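PDB 4H3U: SnoaL-like domain-containing protein, which is of unknown function but has a ketosteroid isomerase-like, SnoaL-type fold and may take part in trimethylamine metabolism. Local coordinates for residues A[109-120]-A[138-149]. Numbering follows the deposited sequence.
Sequences IKGAPTPFAVPM and YSLSSVLAQSGL. With CD (cadmium ion), chain D.
Gln146, on the last turn of helix 140-147, reaches across to the backbone of Ala117 on strand 116-120. Its CB rests 3.9 Å from CB of Phe116. The chain then runs out extended (chi2 -178°), which carries the amide along the strand. OE1 accepts from Ala117 N at 2.9 Å, nearly straight at 164°. NE2 donates to Ala117 O at 3.0 Å, from above that carbonyl's plane. These two bonds fix the amide's rotation. In the given conformer of Ser142, its OG takes the other NE2 hydrogen. NE2 also touches Val118 CG1.

One turn back toward the helix start, Val143 packs against Phe116 and Val118. Its CG1 sits over the centre of one face of the Phe116 ring, a CH-pi contact of 3.9 Å to the centroid. Its CG2 packs on both methyls of Val118.

At the helix end, Thr114 OG1 donates to Gln146 O at 2.7 Å, in the carbonyl plane and on a lone pair. Thr114 N bonds Ser147 O just before the Schellman turn at Gly148.

Helix 140-147 thus runs roughly antiparallel to strand 116-120. Strand 98-109 pairs with that strand in the sheet, and its Tyr105 meets Phe116 edge-to-face. Just before the helix, Tyr138 O binds a cadmium ion together with Tyr138 O of the second subunit.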
loop_
_atom_site.group_PDB
_atom_site.type_symbol
_atom_site.label_atom_id
_atom_site.label_comp_id
_atom_site.label_asym_id
_atom_site.label_seq_id
_atom_site.Cartn_x
_atom_site.Cartn_y
_atom_site.Cartn_z
ATOM N N ILE A 109 0.090 -5.467 -19.350
ATOM C CA ILE A 109 1.175 -4.629 -19.828
ATOM C C ILE A 109 1.430 -4.986 -21.294
ATOM O O ILE A 109 1.635 -6.174 -21.625
ATOM C CB ILE A 109 2.436 -4.859 -18.974
ATOM C CG1 ILE A 109 2.191 -4.370 -17.533
ATOM C CG2 ILE A 109 3.642 -4.147 -19.563
ATOM C CD1 ILE A 109 3.227 -4.807 -16.530
ATOM N N LYS A 110 1.423 -3.999 -22.171
ATOM C CA LYS A 110 1.512 -4.285 -23.607
ATOM C C LYS A 110 2.860 -4.930 -23.897
ATOM O O LYS A 110 3.940 -4.410 -23.509
ATOM C CB LYS A 110 1.280 -3.027 -24.440
ATOM C CG LYS A 110 -0.052 -2.365 -24.187
ATOM C CD LYS A 110 -0.314 -1.186 -25.098
ATOM C CE LYS A 110 -1.538 -0.420 -24.635
ATOM N NZ LYS A 110 -1.832 0.758 -25.479
ATOM N N GLY A 111 2.821 -6.061 -24.613
ATOM C CA GLY A 111 4.008 -6.853 -24.949
ATOM C C GLY A 111 4.409 -7.907 -23.904
ATOM O O GLY A 111 5.287 -8.735 -24.179
ATOM N N ALA A 112 3.826 -7.879 -22.701
ATOM C CA ALA A 112 4.165 -8.870 -21.654
ATOM C C ALA A 112 3.467 -10.175 -21.955
ATOM O O ALA A 112 2.364 -10.185 -22.543
ATOM C CB ALA A 112 3.687 -8.382 -20.279
ATOM N N PRO A 113 4.030 -11.296 -21.486
ATOM C CA PRO A 113 3.366 -12.570 -21.754
ATOM C C PRO A 113 1.899 -12.736 -21.282
ATOM O O PRO A 113 1.079 -13.278 -22.018
ATOM C CB PRO A 113 4.273 -13.567 -21.048
ATOM C CG PRO A 113 5.644 -12.962 -21.113
ATOM C CD PRO A 113 5.394 -11.483 -20.974
ATOM N N THR A 114 1.583 -12.243 -20.080
ATOM C CA THR A 114 0.289 -12.468 -19.492
ATOM C C THR A 114 -0.219 -11.215 -18.762
ATOM O O THR A 114 0.594 -10.360 -18.439
ATOM C CB THR A 114 0.351 -13.659 -18.526
ATOM O OG1 THR A 114 1.540 -13.571 -17.751
ATOM C CG2 THR A 114 0.388 -14.986 -19.233
ATOM N N PRO A 115 -1.521 -11.161 -18.466
ATOM C CA PRO A 115 -2.108 -10.051 -17.694
ATOM C C PRO A 115 -1.867 -10.261 -16.187
ATOM O O PRO A 115 -1.308 -11.273 -15.754
ATOM C CB PRO A 115 -3.584 -10.142 -18.044
ATOM C CG PRO A 115 -3.806 -11.611 -18.250
ATOM C CD PRO A 115 -2.560 -12.105 -18.927
ATOM N N PHE A 116 -2.316 -9.276 -15.415
ATOM C CA PHE A 116 -2.188 -9.300 -13.958
ATOM C C PHE A 116 -3.446 -8.731 -13.290
ATOM O O PHE A 116 -4.202 -7.978 -13.910
ATOM C CB PHE A 116 -0.968 -8.448 -13.516
ATOM C CG PHE A 116 -1.169 -6.944 -13.683
ATOM C CD1 PHE A 116 -1.707 -6.181 -12.662
ATOM C CD2 PHE A 116 -0.848 -6.318 -14.878
ATOM C CE1 PHE A 116 -1.933 -4.813 -12.850
ATOM C CE2 PHE A 116 -1.063 -4.968 -15.077
ATOM C CZ PHE A 116 -1.633 -4.207 -14.042
ATOM N N ALA A 117 -3.596 -9.064 -12.022
ATOM C CA ALA A 117 -4.609 -8.432 -11.128
ATOM C C ALA A 117 -4.025 -8.514 -9.726
ATOM O O ALA A 117 -3.661 -9.599 -9.274
ATOM C CB ALA A 117 -5.970 -9.072 -11.231
ATOM N N VAL A 118 -3.945 -7.369 -9.027
ATOM C CA VAL A 118 -3.383 -7.338 -7.688
ATOM C C VAL A 118 -4.258 -6.492 -6.770
ATOM O O VAL A 118 -4.891 -5.519 -7.207
ATOM C CB VAL A 118 -1.958 -6.750 -7.685
ATOM C CG1 VAL A 118 -0.969 -7.656 -8.438
ATOM C CG2 VAL A 118 -1.879 -5.322 -8.243
ATOM N N PRO A 119 -4.217 -6.773 -5.463
ATOM C CA PRO A 119 -4.867 -5.873 -4.515
ATOM C C PRO A 119 -4.094 -4.539 -4.436
ATOM O O PRO A 119 -2.870 -4.500 -4.455
ATOM C CB PRO A 119 -4.802 -6.632 -3.186
ATOM C CG PRO A 119 -3.639 -7.564 -3.335
ATOM C CD PRO A 119 -3.605 -7.931 -4.791
HETATM N N MSE A 120 -4.822 -3.463 -4.223
HETATM C CA MSE A 120 -4.221 -2.162 -4.095
HETATM C C MSE A 120 -4.890 -1.484 -2.944
HETATM O O MSE A 120 -6.049 -1.767 -2.614
HETATM C CB MSE A 120 -4.393 -1.386 -5.409
HETATM C CG MSE A 120 -3.675 -0.018 -5.476
HETATM SE SE MSE A 120 -3.690 0.766 -7.303
HETATM C CE MSE A 120 -5.619 0.394 -7.443
ATOM N N TYR A 138 0.660 -0.977 -4.119
ATOM C CA TYR A 138 0.368 -2.311 -4.612
ATOM C C TYR A 138 1.682 -3.034 -4.813
ATOM O O TYR A 138 2.752 -2.398 -4.864
ATOM C CB TYR A 138 -0.517 -2.354 -5.868
ATOM C CG TYR A 138 -0.035 -1.534 -7.041
ATOM C CD1 TYR A 138 0.750 -2.070 -8.052
ATOM C CD2 TYR A 138 -0.316 -0.173 -7.097
ATOM C CE1 TYR A 138 1.187 -1.268 -9.098
ATOM C CE2 TYR A 138 0.107 0.628 -8.138
ATOM C CZ TYR A 138 0.880 0.072 -9.148
ATOM O OH TYR A 138 1.303 0.847 -10.209
ATOM N N SER A 139 1.641 -4.343 -4.970
ATOM C CA SER A 139 2.864 -5.123 -5.140
ATOM C C SER A 139 3.354 -5.140 -6.556
ATOM O O SER A 139 2.831 -5.891 -7.394
ATOM C CB SER A 139 2.653 -6.535 -4.633
ATOM O OG SER A 139 3.792 -7.349 -4.919
ATOM N N LEU A 140 4.385 -4.369 -6.855
ATOM C CA LEU A 140 5.004 -4.392 -8.186
ATOM C C LEU A 140 5.570 -5.786 -8.450
ATOM O O LEU A 140 5.496 -6.282 -9.574
ATOM C CB LEU A 140 6.050 -3.307 -8.363
ATOM C CG LEU A 140 6.633 -3.235 -9.782
ATOM C CD1 LEU A 140 5.604 -2.915 -10.845
ATOM C CD2 LEU A 140 7.758 -2.197 -9.821
ATOM N N SER A 141 6.092 -6.463 -7.435
ATOM C CA SER A 141 6.662 -7.818 -7.647
ATOM C C SER A 141 5.580 -8.755 -8.154
ATOM O O SER A 141 5.842 -9.554 -9.051
ATOM C CB SER A 141 7.235 -8.319 -6.288
ATOM O OG SER A 141 8.377 -7.567 -5.956
ATOM N N SER A 142 4.415 -8.685 -7.553
ATOM C CA SER A 142 3.306 -9.532 -7.954
ATOM C C SER A 142 2.851 -9.179 -9.370
ATOM O O SER A 142 2.541 -10.064 -10.171
ATOM C CB SER A 142 2.155 -9.480 -6.957
ATOM O OG SER A 142 1.138 -10.434 -7.330
ATOM N N VAL A 143 2.749 -7.896 -9.683
ATOM C CA VAL A 143 2.399 -7.462 -11.034
ATOM C C VAL A 143 3.338 -8.106 -12.068
ATOM O O VAL A 143 2.919 -8.706 -13.058
ATOM C CB VAL A 143 2.439 -5.920 -11.213
ATOM C CG1 VAL A 143 2.314 -5.525 -12.699
ATOM C CG2 VAL A 143 1.313 -5.268 -10.394
ATOM N N LEU A 144 4.619 -7.936 -11.850
ATOM C CA LEU A 144 5.611 -8.443 -12.811
ATOM C C LEU A 144 5.588 -9.964 -12.890
ATOM O O LEU A 144 5.687 -10.538 -13.992
ATOM C CB LEU A 144 6.999 -7.929 -12.479
ATOM C CG LEU A 144 7.152 -6.407 -12.518
ATOM C CD1 LEU A 144 8.569 -6.000 -12.069
ATOM C CD2 LEU A 144 6.761 -5.796 -13.861
ATOM N N ALA A 145 5.541 -10.649 -11.757
ATOM C CA ALA A 145 5.515 -12.108 -11.761
ATOM C C ALA A 145 4.264 -12.636 -12.501
ATOM O O ALA A 145 4.386 -13.535 -13.333
ATOM C CB ALA A 145 5.574 -12.657 -10.340
ATOM N N GLN A 146 3.091 -12.075 -12.187
ATOM C CA GLN A 146 1.891 -12.519 -12.865
ATOM C C GLN A 146 2.012 -12.328 -14.375
ATOM O O GLN A 146 1.390 -13.067 -15.137
ATOM C CB GLN A 146 0.656 -11.795 -12.331
ATOM C CG GLN A 146 0.217 -12.269 -10.974
ATOM C CD GLN A 146 -1.031 -11.510 -10.588
ATOM O OE1 GLN A 146 -2.004 -11.442 -11.348
ATOM N NE2 GLN A 146 -1.052 -10.985 -9.381
ATOM N N SER A 147 2.671 -11.227 -14.735
ATOM C CA SER A 147 2.800 -10.823 -16.143
ATOM C C SER A 147 3.814 -11.622 -16.931
ATOM O O SER A 147 3.905 -11.466 -18.147
ATOM C CB SER A 147 3.218 -9.339 -16.251
ATOM O OG SER A 147 2.249 -8.459 -15.672
ATOM N N GLY A 148 4.593 -12.451 -16.241
ATOM C CA GLY A 148 5.648 -13.214 -16.871
ATOM C C GLY A 148 6.839 -12.359 -17.244
ATOM O O GLY A 148 7.600 -12.738 -18.134
ATOM N N LEU A 149 7.061 -11.264 -16.524
ATOM C CA LEU A 149 8.170 -10.362 -16.761
ATOM C C LEU A 149 9.237 -10.578 -15.726
ATOM O O LEU A 149 8.959 -11.051 -14.615
ATOM C CB LEU A 149 7.710 -8.908 -16.669
ATOM C CG LEU A 149 6.760 -8.458 -17.786
ATOM C CD1 LEU A 149 6.169 -7.096 -17.459
ATOM C CD2 LEU A 149 7.474 -8.476 -19.121
HETATM CD CD CD D . 4.183 -2.036 -2.937
HETATM O O HOH W 1 0.667 -7.679 -17.727
HETATM O O HOH W 2 -0.572 -5.906 -4.475
#